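Local structure of Beta/gama crystallin family protein (Methanosarcina acetivorans, 3HZ2) at residues K34-K39 / P74-S79; G14-D19 / D29-K34; T44-E49 / Y57-P62; D23-G28 / I51-R56; H10-G15 / E64-E69. The protein binds calcium ions with this domain, a two-motif Greek-key unit of the betagamma-crystallin family, although its wider biological role is not established. One frame throughout, in Å; residues are numbered along the deposited sequence.

Contact 1: residues K34-K39 / P74-S79; sequences KISSIK and PDNSIS. With CA (calcium ion), chain E; CA (calcium ion), chain F.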
# COMPACT_ATOMS: atom_id res chain seq x y z
N LYS A 34 4.00 3.07 8.00
CA LYS A 34 5.31 2.44 7.82
C LYS A 34 5.61 2.02 6.38
O LYS A 34 6.76 1.84 6.02
CB LYS A 34 5.43 1.18 8.68
CG LYS A 34 5.26 1.36 10.16
CD LYS A 34 5.52 0.02 10.84
CE LYS A 34 5.14 0.03 12.30
NZ LYS A 34 5.36 -1.32 12.89
N ILE A 35 4.58 1.86 5.55
CA ILE A 35 4.80 1.40 4.18
C ILE A 35 5.72 2.28 3.33
O ILE A 35 5.50 3.48 3.18
CB ILE A 35 3.46 1.19 3.46
CG1 ILE A 35 2.66 0.10 4.18
CG2 ILE A 35 3.70 0.79 2.01
CD1 ILE A 35 1.21 -0.01 3.76
N SER A 36 6.76 1.65 2.76
CA SER A 36 7.75 2.34 1.94
C SER A 36 7.95 1.77 0.54
O SER A 36 8.57 2.41 -0.31
CB SER A 36 9.08 2.36 2.66
OG SER A 36 8.97 3.14 3.82
N SER A 37 7.46 0.56 0.31
CA SER A 37 7.55 -0.05 -1.01
C SER A 37 6.31 -0.90 -1.20
O SER A 37 5.72 -1.38 -0.23
CB SER A 37 8.85 -0.87 -1.16
OG SER A 37 8.97 -1.87 -0.17
N ILE A 38 5.89 -1.08 -2.45
CA ILE A 38 4.68 -1.82 -2.74
C ILE A 38 4.78 -2.63 -4.03
O ILE A 38 5.46 -2.23 -4.97
CB ILE A 38 3.48 -0.85 -2.91
CG1 ILE A 38 3.30 0.00 -1.65
CG2 ILE A 38 2.20 -1.63 -3.23
CD1 ILE A 38 2.32 1.15 -1.82
N LYS A 39 4.09 -3.76 -4.06
CA LYS A 39 4.04 -4.61 -5.24
C LYS A 39 2.59 -4.92 -5.56
O LYS A 39 1.95 -5.68 -4.84
CB LYS A 39 4.78 -5.93 -5.01
CG LYS A 39 6.29 -5.83 -5.00
CD LYS A 39 6.89 -7.23 -4.91
CE LYS A 39 8.39 -7.20 -4.69
NZ LYS A 39 8.93 -8.60 -4.62
N PRO A 74 3.83 9.99 0.09
CA PRO A 74 4.83 10.33 1.11
C PRO A 74 5.22 9.08 1.89
O PRO A 74 4.38 8.21 2.14
CB PRO A 74 4.10 11.37 1.96
CG PRO A 74 2.65 11.03 1.78
CD PRO A 74 2.56 10.70 0.32
N ASP A 75 6.48 8.98 2.27
CA ASP A 75 6.96 7.80 2.99
C ASP A 75 6.35 7.68 4.39
O ASP A 75 6.08 8.69 5.04
CB ASP A 75 8.49 7.83 3.07
CG ASP A 75 9.06 6.51 3.53
OD1 ASP A 75 8.50 5.46 3.17
OD2 ASP A 75 10.09 6.52 4.24
N ASN A 76 6.12 6.45 4.83
CA ASN A 76 5.56 6.18 6.15
C ASN A 76 4.25 6.91 6.42
O ASN A 76 4.02 7.38 7.54
CB ASN A 76 6.56 6.56 7.24
CG ASN A 76 7.85 5.81 7.12
OD1 ASN A 76 7.87 4.75 6.53
ND2 ASN A 76 8.93 6.33 7.70
N SER A 77 3.39 6.99 5.42
CA SER A 77 2.14 7.72 5.60
C SER A 77 0.86 6.95 5.28
O SER A 77 -0.22 7.40 5.63
CB SER A 77 2.17 9.00 4.77
OG SER A 77 2.17 8.68 3.39
N ILE A 78 0.97 5.83 4.59
CA ILE A 78 -0.24 5.07 4.26
C ILE A 78 -0.88 4.52 5.53
O ILE A 78 -0.19 3.98 6.39
CB ILE A 78 0.09 3.91 3.29
CG1 ILE A 78 0.55 4.49 1.94
CG2 ILE A 78 -1.13 3.00 3.12
CD1 ILE A 78 1.07 3.47 0.97
N SER A 79 -2.19 4.66 5.65
CA SER A 79 -2.90 4.17 6.83
C SER A 79 -4.06 3.24 6.51
O SER A 79 -4.67 2.67 7.41
CB SER A 79 -3.39 5.33 7.68
OG SER A 79 -2.29 5.95 8.33
CA CA E . 9.12 2.71 6.25
CA CA F . -1.03 8.17 7.87
O HOH W 1 3.57 5.43 2.94
O HOH W 2 1.90 2.35 6.03
O HOH W 3 10.93 4.58 5.60
O HOH W 4 8.90 2.56 8.81
O HOH W 5 11.54 1.83 6.99
O HOH W 6 0.67 10.33 8.17
O HOH W 7 -2.26 8.85 10.27
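The hydroxyl oxygen of Ser36 is gripped from two directions. Ser36 OG binds one calcium ion at 2.5 Å and donates to Asp75 OD1 at an unusually short 2.5 Å. This is the betagamma-crystallin calcium motif, N/D-N/D-X-X-S/T-S, here from Asp75 through Ser79 to the next residue, paired with its counterpart holding Asp33, Lys34 and Ser36; each loop serves both ions. Asn76 OD1 binds the same calcium ion at 2.4 Å, with Lys34 O, Glu9 O and three waters completing the shell; the second ion is held by Ser77 O and Ser79 OG, and also by Glu49 O. Asn76 CG stands opposite the carbonyl carbon (chi1 -60°), which directs OD1 to the metal. Lys34 O and Asn76 OD1, 3.2 Å apart, meet through the ion and not through a hydrogen bond. Asp75 OD2 accepts from a calcium-bound water, which makes the carboxylate a second-shell group that probably helps to position both ligands. With an alanine here, Ser36 OG and that water would probably lose their shared acceptor and be less firmly oriented round the calcium. Between the two loops, Asn76 N donates weakly to Ile35 O (3.5 Å, 146°), and one water donates to both Ile35 O and Pro74 O and accepts from Ser77 N. Ile78 supplies the apolar part: its CG2 lies 3.9 Å from Ile35 CD1, and its CD1 meets Ile38 CD1 tip to tip at 3.8 Å.

Contact 2: residues G14-D19 / D29-K34; sequences GGKSFD and DNLNDK. With CA (calcium ion), chain F; CA (calcium ion), chain E.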
# COMPACT_ATOMS: atom_id res chain seq x y z
N GLY A 14 11.83 -4.33 1.83
CA GLY A 14 12.41 -4.89 3.04
C GLY A 14 11.51 -4.76 4.26
O GLY A 14 10.44 -4.15 4.20
N GLY A 15 11.95 -5.36 5.37
CA GLY A 15 11.20 -5.31 6.61
C GLY A 15 9.92 -6.12 6.64
O GLY A 15 9.74 -7.06 5.86
N LYS A 16 9.03 -5.76 7.55
CA LYS A 16 7.74 -6.44 7.69
C LYS A 16 6.96 -6.27 6.40
O LYS A 16 7.00 -5.22 5.77
CB LYS A 16 6.95 -5.82 8.86
CG LYS A 16 5.59 -6.46 9.10
CD LYS A 16 5.71 -7.89 9.59
CE LYS A 16 4.35 -8.56 9.72
NZ LYS A 16 3.45 -7.82 10.65
N SER A 17 6.26 -7.33 5.99
CA SER A 17 5.46 -7.26 4.77
C SER A 17 4.09 -7.84 5.03
O SER A 17 3.90 -8.60 5.99
CB SER A 17 6.14 -8.02 3.63
OG SER A 17 6.12 -9.41 3.84
N PHE A 18 3.13 -7.48 4.20
CA PHE A 18 1.77 -7.97 4.33
C PHE A 18 1.19 -8.21 2.95
O PHE A 18 1.18 -7.32 2.11
CB PHE A 18 0.89 -6.96 5.07
CG PHE A 18 -0.51 -7.45 5.32
CD1 PHE A 18 -0.75 -8.44 6.27
CD2 PHE A 18 -1.58 -6.93 4.60
CE1 PHE A 18 -2.05 -8.91 6.49
CE2 PHE A 18 -2.88 -7.40 4.81
CZ PHE A 18 -3.11 -8.40 5.76
N ASP A 19 0.71 -9.43 2.72
CA ASP A 19 0.13 -9.80 1.44
C ASP A 19 -1.39 -9.64 1.56
O ASP A 19 -2.04 -10.42 2.25
CB ASP A 19 0.48 -11.25 1.10
CG ASP A 19 0.19 -11.60 -0.34
OD1 ASP A 19 -0.84 -11.15 -0.88
OD2 ASP A 19 1.00 -12.34 -0.94
N ASP A 29 -1.29 -5.68 8.79
CA ASP A 29 -0.73 -6.12 10.07
C ASP A 29 0.42 -5.25 10.56
O ASP A 29 1.56 -5.40 10.11
CB ASP A 29 -0.26 -7.57 9.94
CG ASP A 29 0.19 -8.16 11.26
OD1 ASP A 29 0.64 -9.33 11.27
OD2 ASP A 29 0.09 -7.47 12.30
N ASN A 30 0.13 -4.35 11.49
CA ASN A 30 1.13 -3.46 12.08
C ASN A 30 1.98 -2.69 11.07
O ASN A 30 3.18 -2.47 11.29
CB ASN A 30 2.05 -4.26 13.01
CG ASN A 30 1.41 -4.54 14.35
OD1 ASN A 30 1.97 -5.26 15.18
ND2 ASN A 30 0.23 -3.97 14.58
N LEU A 31 1.37 -2.26 9.97
CA LEU A 31 2.09 -1.50 8.96
C LEU A 31 1.54 -0.09 8.77
O LEU A 31 1.82 0.56 7.77
CB LEU A 31 2.07 -2.25 7.62
CG LEU A 31 3.01 -3.46 7.57
CD1 LEU A 31 2.74 -4.28 6.32
CD2 LEU A 31 4.45 -2.99 7.61
N ASN A 32 0.74 0.37 9.72
CA ASN A 32 0.19 1.71 9.62
C ASN A 32 1.32 2.73 9.79
O ASN A 32 2.11 2.65 10.73
CB ASN A 32 -0.88 1.93 10.69
CG ASN A 32 -1.43 3.34 10.68
OD1 ASN A 32 -1.48 3.99 9.63
ND2 ASN A 32 -1.84 3.83 11.84
N ASP A 33 1.40 3.67 8.85
CA ASP A 33 2.43 4.69 8.87
C ASP A 33 3.84 4.14 8.78
O ASP A 33 4.77 4.67 9.39
CB ASP A 33 2.30 5.56 10.12
CG ASP A 33 1.08 6.43 10.07
OD1 ASP A 33 0.68 6.74 8.94
OD2 ASP A 33 0.53 6.81 11.13
N LYS A 34 4.00 3.07 8.00
CA LYS A 34 5.31 2.44 7.82
C LYS A 34 5.61 2.02 6.38
O LYS A 34 6.76 1.84 6.02
CB LYS A 34 5.43 1.18 8.68
CG LYS A 34 5.26 1.36 10.16
CD LYS A 34 5.52 0.02 10.84
CE LYS A 34 5.14 0.03 12.30
NZ LYS A 34 5.36 -1.32 12.89
CA CA F . -1.03 8.17 7.87
CA CA E . 9.12 2.71 6.25
O HOH W 3 10.93 4.58 5.60
O HOH W 4 8.90 2.56 8.81
O HOH W 5 11.54 1.83 6.99
O HOH W 6 0.67 10.33 8.17
O HOH W 7 -2.26 8.85 10.27
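Lys16 turns its CG away from its own backbone N (chi1 -180°) and then bends at chi2 and again at chi4, which curls the amine back onto Asp29. Lys16 NZ forms a salt bridge with Asp29 OD1 at 3.2 Å and donates to Asp29 O at 3.1 Å, reaching that carbonyl from above its plane, 50° out of it. Phe18 also has its CG trans to the backbone N (chi1 -176°), which turns one ring face to the backbone N of Asp29, 3.8 Å above the ring plane and displaced toward the rim. Leu31 fits between the two side chains. Its CD1 lies 3.5 Å from Phe18 CB, and its CD2 3.9 Å from Lys16 CG. The contact joins strand 17-20 of the first Greek key to the loop that carries the calcium ligands Asp33 and Lys34; Lys34 NZ braces that loop by donating to Asn30 O. One ammonium thus serves carboxylate and carbonyl; as Lys16 and Asp29 are both exposed, solvent probably screens the ion pair.

Contact 3: residues T44-E49 / Y57-P62; sequences TWRFYE and YWDLGP. With CA (calcium ion), chain F.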
# COMPACT_ATOMS: atom_id res chain seq x y z
N THR A 44 -6.23 -2.79 -9.28
CA THR A 44 -5.81 -1.43 -9.00
C THR A 44 -6.16 -1.16 -7.55
O THR A 44 -7.27 -1.47 -7.11
CB THR A 44 -6.53 -0.41 -9.90
OG1 THR A 44 -6.26 -0.71 -11.27
CG2 THR A 44 -6.04 1.00 -9.59
N TRP A 45 -5.22 -0.60 -6.81
CA TRP A 45 -5.44 -0.33 -5.40
C TRP A 45 -5.29 1.14 -5.04
O TRP A 45 -4.42 1.84 -5.57
CB TRP A 45 -4.47 -1.15 -4.55
CG TRP A 45 -4.69 -2.63 -4.64
CD1 TRP A 45 -4.34 -3.45 -5.68
CD2 TRP A 45 -5.29 -3.47 -3.65
NE1 TRP A 45 -4.70 -4.75 -5.39
CE2 TRP A 45 -5.28 -4.79 -4.15
CE3 TRP A 45 -5.85 -3.23 -2.38
CZ2 TRP A 45 -5.81 -5.87 -3.43
CZ3 TRP A 45 -6.37 -4.30 -1.67
CH2 TRP A 45 -6.34 -5.61 -2.20
N ARG A 46 -6.14 1.59 -4.13
CA ARG A 46 -6.13 2.96 -3.66
C ARG A 46 -5.57 3.02 -2.25
O ARG A 46 -6.03 2.30 -1.36
CB ARG A 46 -7.54 3.53 -3.68
CG ARG A 46 -7.66 4.91 -3.05
CD ARG A 46 -9.02 5.51 -3.36
NE ARG A 46 -9.19 5.74 -4.79
CZ ARG A 46 -10.26 6.31 -5.33
NH1 ARG A 46 -11.26 6.70 -4.55
NH2 ARG A 46 -10.33 6.49 -6.64
N PHE A 47 -4.58 3.89 -2.04
CA PHE A 47 -3.96 4.04 -0.73
C PHE A 47 -4.32 5.39 -0.13
O PHE A 47 -4.18 6.43 -0.77
CB PHE A 47 -2.44 3.90 -0.86
CG PHE A 47 -2.02 2.58 -1.45
CD1 PHE A 47 -2.06 2.36 -2.82
CD2 PHE A 47 -1.65 1.52 -0.62
CE1 PHE A 47 -1.74 1.12 -3.37
CE2 PHE A 47 -1.34 0.27 -1.15
CZ PHE A 47 -1.39 0.07 -2.52
N TYR A 48 -4.80 5.36 1.11
CA TYR A 48 -5.22 6.56 1.83
C TYR A 48 -4.25 6.95 2.93
O TYR A 48 -3.59 6.09 3.52
CB TYR A 48 -6.59 6.32 2.47
CG TYR A 48 -7.75 6.33 1.49
CD1 TYR A 48 -8.41 7.52 1.19
CD2 TYR A 48 -8.20 5.15 0.90
CE1 TYR A 48 -9.50 7.54 0.32
CE2 TYR A 48 -9.29 5.16 0.04
CZ TYR A 48 -9.94 6.35 -0.25
OH TYR A 48 -11.03 6.35 -1.09
N GLU A 49 -4.17 8.24 3.21
CA GLU A 49 -3.24 8.68 4.24
C GLU A 49 -3.81 8.51 5.65
O GLU A 49 -3.07 8.60 6.61
CB GLU A 49 -2.83 10.14 4.01
CG GLU A 49 -3.88 11.17 4.32
CD GLU A 49 -3.40 12.58 4.03
OE1 GLU A 49 -2.29 12.93 4.48
OE2 GLU A 49 -4.13 13.33 3.36
N TYR A 57 -5.54 10.41 -1.26
CA TYR A 57 -5.31 9.06 -1.75
C TYR A 57 -4.54 9.02 -3.05
O TYR A 57 -4.43 10.02 -3.77
CB TYR A 57 -6.65 8.34 -1.92
CG TYR A 57 -7.61 9.03 -2.86
CD1 TYR A 57 -7.66 8.71 -4.22
CD2 TYR A 57 -8.47 10.03 -2.39
CE1 TYR A 57 -8.55 9.35 -5.08
CE2 TYR A 57 -9.36 10.68 -3.24
CZ TYR A 57 -9.40 10.33 -4.59
OH TYR A 57 -10.30 10.95 -5.42
N TRP A 58 -4.00 7.84 -3.35
CA TRP A 58 -3.22 7.60 -4.56
C TRP A 58 -3.61 6.24 -5.12
O TRP A 58 -3.69 5.26 -4.38
CB TRP A 58 -1.73 7.62 -4.21
CG TRP A 58 -1.27 8.92 -3.63
CD1 TRP A 58 -0.81 10.01 -4.31
CD2 TRP A 58 -1.28 9.30 -2.24
NE1 TRP A 58 -0.53 11.03 -3.44
CE2 TRP A 58 -0.81 10.63 -2.16
CE3 TRP A 58 -1.64 8.64 -1.06
CZ2 TRP A 58 -0.70 11.31 -0.95
CZ3 TRP A 58 -1.53 9.32 0.15
CH2 TRP A 58 -1.06 10.65 0.19
N ASP A 59 -3.85 6.17 -6.42
CA ASP A 59 -4.24 4.92 -7.06
C ASP A 59 -3.09 4.29 -7.82
O ASP A 59 -2.50 4.92 -8.71
CB ASP A 59 -5.42 5.14 -8.01
CG ASP A 59 -6.66 5.66 -7.29
OD1 ASP A 59 -6.82 5.38 -6.08
OD2 ASP A 59 -7.48 6.34 -7.94
N LEU A 60 -2.76 3.05 -7.48
CA LEU A 60 -1.66 2.35 -8.12
C LEU A 60 -2.12 1.09 -8.86
O LEU A 60 -2.81 0.25 -8.29
CB LEU A 60 -0.60 1.96 -7.09
CG LEU A 60 -0.02 3.07 -6.21
CD1 LEU A 60 1.04 2.48 -5.29
CD2 LEU A 60 0.57 4.16 -7.08
N GLY A 61 -1.72 0.99 -10.12
CA GLY A 61 -2.07 -0.17 -10.91
C GLY A 61 -0.97 -1.22 -10.84
O GLY A 61 0.05 -1.01 -10.17
N PRO A 62 -1.14 -2.36 -11.53
CA PRO A 62 -0.14 -3.43 -11.53
C PRO A 62 1.27 -2.94 -11.79
O PRO A 62 1.51 -2.16 -12.72
CB PRO A 62 -0.64 -4.36 -12.63
CG PRO A 62 -2.13 -4.21 -12.52
CD PRO A 62 -2.29 -2.72 -12.38
CA CA F . -1.03 8.17 7.87
O HOH W 6 0.67 10.33 8.17
O HOH W 7 -2.26 8.85 10.27
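Arg46 lays its guanidinium flat over one side of the Tyr57 ring, the centres 4.1 Å apart and the planes at 26°. The stack sits on the antiparallel hairpin of strands 45-48 and 56-60 in the second Greek key. The guanidinium also grips Asp59 side-on: Arg46 NE donates to the syn lone pair of Asp59 OD1 at 2.7 Å, and Arg46 NH2 donates to Asp59 OD2 at 3.1 Å. Guanidinium and carboxylate are nearly coplanar, 10° apart, so the salt bridge probably helps to hold the group stacked on Tyr57. Tyr57 CB in turn makes a CH-pi contact over the Tyr48 ring, 3.9 Å from its centroid. On the other face of the sheet Trp45, Phe47 and Leu60 are buried, Phe47 CE1 touching Leu60 CD1 at 3.6 Å, and Trp58 beside them packs on Ile73 and Pro74. Two hydrogen-bonded pairs, Trp45 with Leu60 and Phe47 with Trp58, set the register. Beyond the Tyr48-Tyr57 pair the chain turns a corner at Glu49, whose O binds a calcium ion at 2.4 Å.

Contact 4: residues D23-G28 / I51-R56; sequences DQPGAG and INYGGR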
# COMPACT_ATOMS: atom_id res chain seq x y z
N ASP A 23 -9.61 -5.72 1.27
CA ASP A 23 -9.43 -4.35 1.73
C ASP A 23 -8.87 -4.23 3.14
O ASP A 23 -9.17 -5.05 4.01
CB ASP A 23 -10.75 -3.59 1.60
CG ASP A 23 -11.25 -3.54 0.16
OD1 ASP A 23 -10.46 -3.87 -0.75
OD2 ASP A 23 -12.41 -3.16 -0.06
N GLN A 24 -8.05 -3.21 3.36
CA GLN A 24 -7.40 -2.98 4.64
C GLN A 24 -7.65 -1.58 5.20
O GLN A 24 -6.93 -0.63 4.88
CB GLN A 24 -5.89 -3.18 4.49
CG GLN A 24 -5.49 -4.57 4.00
CD GLN A 24 -5.87 -5.66 4.96
OE1 GLN A 24 -5.68 -5.52 6.17
NE2 GLN A 24 -6.41 -6.76 4.44
N PRO A 25 -8.67 -1.42 6.06
CA PRO A 25 -8.97 -0.11 6.63
C PRO A 25 -7.92 0.37 7.64
O PRO A 25 -7.99 1.50 8.12
CB PRO A 25 -10.34 -0.32 7.27
CG PRO A 25 -10.27 -1.74 7.73
CD PRO A 25 -9.62 -2.44 6.55
N GLY A 26 -6.96 -0.49 7.94
CA GLY A 26 -5.91 -0.14 8.88
C GLY A 26 -4.51 -0.32 8.29
O GLY A 26 -3.52 -0.22 9.01
N ALA A 27 -4.45 -0.58 6.98
CA ALA A 27 -3.19 -0.76 6.26
C ALA A 27 -2.50 -2.10 6.51
O ALA A 27 -1.31 -2.24 6.22
CB ALA A 27 -2.23 0.39 6.56
N GLY A 28 -3.23 -3.07 7.04
CA GLY A 28 -2.64 -4.38 7.28
C GLY A 28 -2.14 -4.66 8.68
O GLY A 28 -2.51 -3.98 9.64
N ILE A 51 -6.53 6.21 8.44
CA ILE A 51 -7.22 4.94 8.58
C ILE A 51 -8.66 5.11 8.12
O ILE A 51 -9.14 6.24 7.97
CB ILE A 51 -7.22 4.42 10.04
CG1 ILE A 51 -7.96 5.40 10.95
CG2 ILE A 51 -5.79 4.20 10.52
CD1 ILE A 51 -8.20 4.85 12.34
N ASN A 52 -9.34 4.00 7.88
CA ASN A 52 -10.73 4.04 7.44
C ASN A 52 -10.92 4.87 6.18
O ASN A 52 -11.92 5.59 6.04
CB ASN A 52 -11.63 4.56 8.56
CG ASN A 52 -11.66 3.63 9.75
OD1 ASN A 52 -11.82 2.42 9.59
ND2 ASN A 52 -11.51 4.18 10.95
N TYR A 53 -9.95 4.79 5.28
CA TYR A 53 -10.00 5.49 4.00
C TYR A 53 -10.22 6.99 4.11
O TYR A 53 -11.08 7.57 3.42
CB TYR A 53 -11.08 4.83 3.13
CG TYR A 53 -11.00 3.32 3.20
CD1 TYR A 53 -12.08 2.56 3.67
CD2 TYR A 53 -9.81 2.65 2.89
CE1 TYR A 53 -11.97 1.18 3.82
CE2 TYR A 53 -9.70 1.27 3.04
CZ TYR A 53 -10.78 0.54 3.50
OH TYR A 53 -10.67 -0.82 3.68
N GLY A 54 -9.43 7.63 4.97
CA GLY A 54 -9.55 9.07 5.14
C GLY A 54 -8.39 9.83 4.53
O GLY A 54 -7.32 9.26 4.27
N GLY A 55 -8.60 11.12 4.31
CA GLY A 55 -7.57 11.96 3.74
C GLY A 55 -7.30 11.77 2.26
O GLY A 55 -8.11 11.22 1.52
N ARG A 56 -6.13 12.24 1.82
CA ARG A 56 -5.72 12.15 0.43
C ARG A 56 -5.45 10.70 0.04
O ARG A 56 -5.17 9.86 0.89
CB ARG A 56 -4.46 12.99 0.21
CG ARG A 56 -4.68 14.47 0.41
CD ARG A 56 -3.36 15.23 0.45
NE ARG A 56 -2.65 15.00 1.71
CZ ARG A 56 -1.45 15.49 1.99
NH1 ARG A 56 -0.83 16.25 1.09
NH2 ARG A 56 -0.89 15.25 3.16
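Pro25 and Tyr53 bury the most surface here, and they lie side by side, pointing the same way. The phenol reaches along the pyrrolidine ring: Tyr53 OH is 3.5 Å from Pro25 CD, and Tyr53 CZ is 3.9 Å from Pro25 CB. Tyr53 OH also comes within 3.2 Å of Pro25 N, but the proline nitrogen has no hydrogen to give, and an amide nitrogen is a poor acceptor, so this is no hydrogen bond. Asp23 CB adds a further touch to the hydroxyl, at 3.5 Å. The third principal residue, Asn52, supplies the directional bond: Asn52 N donates to Pro25 O at 2.9 Å, almost straight at 175°, in the carbonyl plane and on a lone pair. Its side chain adds only a light touch on Pro25 CB. Pro25 sits in a type I turn, Gln24 to Ala27, while Asn52 and Tyr53 both have positive phi, which belongs to the folded hairpin of a crystallin Greek key. The contact therefore pins a loop of the first Greek key to the folded hairpin of the second. Tyr53 also makes a cation-pi contact with Arg82 on strand 80-83. Cutting the side chain back to an alanine here would probably remove the neighbour of Pro25's ring and leave Arg82 without this cation-pi partner. Chemically, one directional backbone bond is joined by undirected van der Waals contact of the phenol with the proline, mostly through OH and CZ.

Contact 5: residues H10-G15 / E64-E69; sequences HVNFGG and EYSSVE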
# COMPACT_ATOMS: atom_id res chain seq x y z
N HIS A 10 10.16 -1.41 4.56
CA HIS A 10 11.26 -0.60 4.05
C HIS A 10 11.26 -0.50 2.54
O HIS A 10 10.60 -1.27 1.84
CB HIS A 10 12.61 -1.19 4.49
CG HIS A 10 12.70 -1.52 5.94
ND1 HIS A 10 12.28 -0.66 6.93
CD2 HIS A 10 13.20 -2.61 6.58
CE1 HIS A 10 12.51 -1.20 8.12
NE2 HIS A 10 13.07 -2.39 7.93
N VAL A 11 12.02 0.47 2.02
CA VAL A 11 12.13 0.63 0.58
C VAL A 11 12.81 -0.64 0.07
O VAL A 11 13.44 -1.37 0.84
CB VAL A 11 12.98 1.86 0.19
CG1 VAL A 11 12.27 3.14 0.63
CG2 VAL A 11 14.36 1.77 0.82
N ASN A 12 12.69 -0.88 -1.23
CA ASN A 12 13.26 -2.07 -1.85
C ASN A 12 12.71 -3.37 -1.26
O ASN A 12 13.41 -4.38 -1.16
CB ASN A 12 14.79 -2.05 -1.80
CG ASN A 12 15.40 -1.57 -3.10
OD1 ASN A 12 14.70 -1.50 -4.12
ND2 ASN A 12 16.68 -1.25 -3.09
N PHE A 13 11.45 -3.31 -0.85
CA PHE A 13 10.73 -4.46 -0.33
C PHE A 13 11.31 -5.13 0.90
O PHE A 13 11.26 -6.36 1.03
CB PHE A 13 10.57 -5.47 -1.47
CG PHE A 13 10.29 -4.83 -2.80
CD1 PHE A 13 11.22 -4.87 -3.83
CD2 PHE A 13 9.10 -4.12 -3.01
CE1 PHE A 13 10.99 -4.23 -5.05
CE2 PHE A 13 8.85 -3.48 -4.22
CZ PHE A 13 9.80 -3.53 -5.24
N GLY A 14 11.83 -4.33 1.83
CA GLY A 14 12.41 -4.89 3.04
C GLY A 14 11.51 -4.76 4.26
O GLY A 14 10.44 -4.15 4.20
N GLY A 15 11.95 -5.36 5.37
CA GLY A 15 11.20 -5.31 6.61
C GLY A 15 9.92 -6.12 6.64
O GLY A 15 9.74 -7.06 5.86
N GLU A 64 5.57 -2.63 -9.78
CA GLU A 64 6.32 -2.58 -8.53
C GLU A 64 6.86 -1.20 -8.26
O GLU A 64 7.28 -0.48 -9.17
CB GLU A 64 7.44 -3.63 -8.55
CG GLU A 64 6.88 -5.04 -8.57
CD GLU A 64 7.91 -6.11 -8.33
OE1 GLU A 64 9.06 -5.77 -7.98
OE2 GLU A 64 7.56 -7.30 -8.50
N TYR A 65 6.83 -0.82 -6.98
CA TYR A 65 7.28 0.49 -6.56
C TYR A 65 8.29 0.33 -5.43
O TYR A 65 7.90 0.23 -4.27
CB TYR A 65 6.07 1.31 -6.10
CG TYR A 65 4.91 1.23 -7.08
CD1 TYR A 65 4.02 0.16 -7.07
CD2 TYR A 65 4.74 2.21 -8.06
CE1 TYR A 65 2.99 0.06 -8.01
CE2 TYR A 65 3.72 2.12 -9.01
CZ TYR A 65 2.85 1.04 -8.98
OH TYR A 65 1.86 0.95 -9.92
N SER A 66 9.57 0.29 -5.79
CA SER A 66 10.64 0.12 -4.81
C SER A 66 10.63 1.21 -3.74
O SER A 66 11.20 1.04 -2.66
CB SER A 66 11.99 0.08 -5.52
OG SER A 66 12.20 1.26 -6.28
N SER A 67 10.00 2.33 -4.06
CA SER A 67 9.86 3.45 -3.14
C SER A 67 8.48 4.06 -3.38
O SER A 67 8.16 4.42 -4.51
CB SER A 67 10.93 4.51 -3.42
OG SER A 67 10.66 5.69 -2.68
N VAL A 68 7.67 4.17 -2.34
CA VAL A 68 6.33 4.73 -2.51
C VAL A 68 6.37 6.14 -3.08
O VAL A 68 5.45 6.56 -3.78
CB VAL A 68 5.55 4.76 -1.17
CG1 VAL A 68 5.19 3.35 -0.74
CG2 VAL A 68 6.37 5.44 -0.09
N GLU A 69 7.44 6.87 -2.80
CA GLU A 69 7.55 8.22 -3.32
C GLU A 69 7.58 8.25 -4.84
O GLU A 69 7.25 9.27 -5.45
CB GLU A 69 8.77 8.91 -2.73
CG GLU A 69 8.62 9.10 -1.23
CD GLU A 69 9.81 9.77 -0.61
OE1 GLU A 69 10.04 10.97 -0.90
OE2 GLU A 69 10.51 9.10 0.18
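The ring of Phe13 and the carboxylate of Glu64 stand nearly perpendicular, their planes 80° apart, with Phe13 CZ 3.6 Å from Glu64 OE1. That oxygen approaches the ring obliquely, and so do Ser66 CA, 3.8 Å from Phe13 CZ, and Tyr65 O, 3.8 Å from Phe13 CE2. Elsewhere round the same ring, Tyr8 meets it edge-to-face and Lys39 makes a cation-pi contact, so an aromatic and a cation add to the grip. Phe13 belongs to the folded hairpin of the first Greek key, whose crystallin signature runs from an aromatic residue, here Tyr8, to a glycine seven places on, Gly15. Gly15 has a positive phi of 71°, and a side chain there would run into His10. Asn12 and Phe13 also take positive phi, and this backbone path presents Asn12 N to the loop after strand 63-65. Asn12 N donates to Ser66 O at 2.8 Å, nearly straight at 173°, in the carbonyl plane and on a lone pair. Val11 flanks the same acceptor, its CB 3.5 Å from Ser66 O. The contact thus joins the folded hairpin to the end of strand 63-65 and the loop that follows it in the second Greek key, at the surface of the domain. Beside the backbone bond the Asn12 side chain bends back over the serine, bringing Asn12 OD1 within 3.4 Å of Ser66 CB.

Overall arrangement
Contact 1 is the hub: it touches both calcium ions and all four other contacts. Contact 2, centred about 8 Å from it, shares Lys34 and brings Asp33 to the second ion; contact 3, about 16 Å from contact 2 between centres, adds Glu49 O. Each site draws on both Greek keys, the first taking Glu9, Lys34 and Ser36 from one and Asn76 from the other. Contacts 4 and 5, about 19 Å apart between centres, are matching joins: the backbone N of Asn52 or Asn12 bonds a loop carbonyl of the other key. Side chains of Ile51 and Val11 lie about 7 Å from the second ion (Asp33, Glu49, Ser77, Ser79) and about 6 Å from the first.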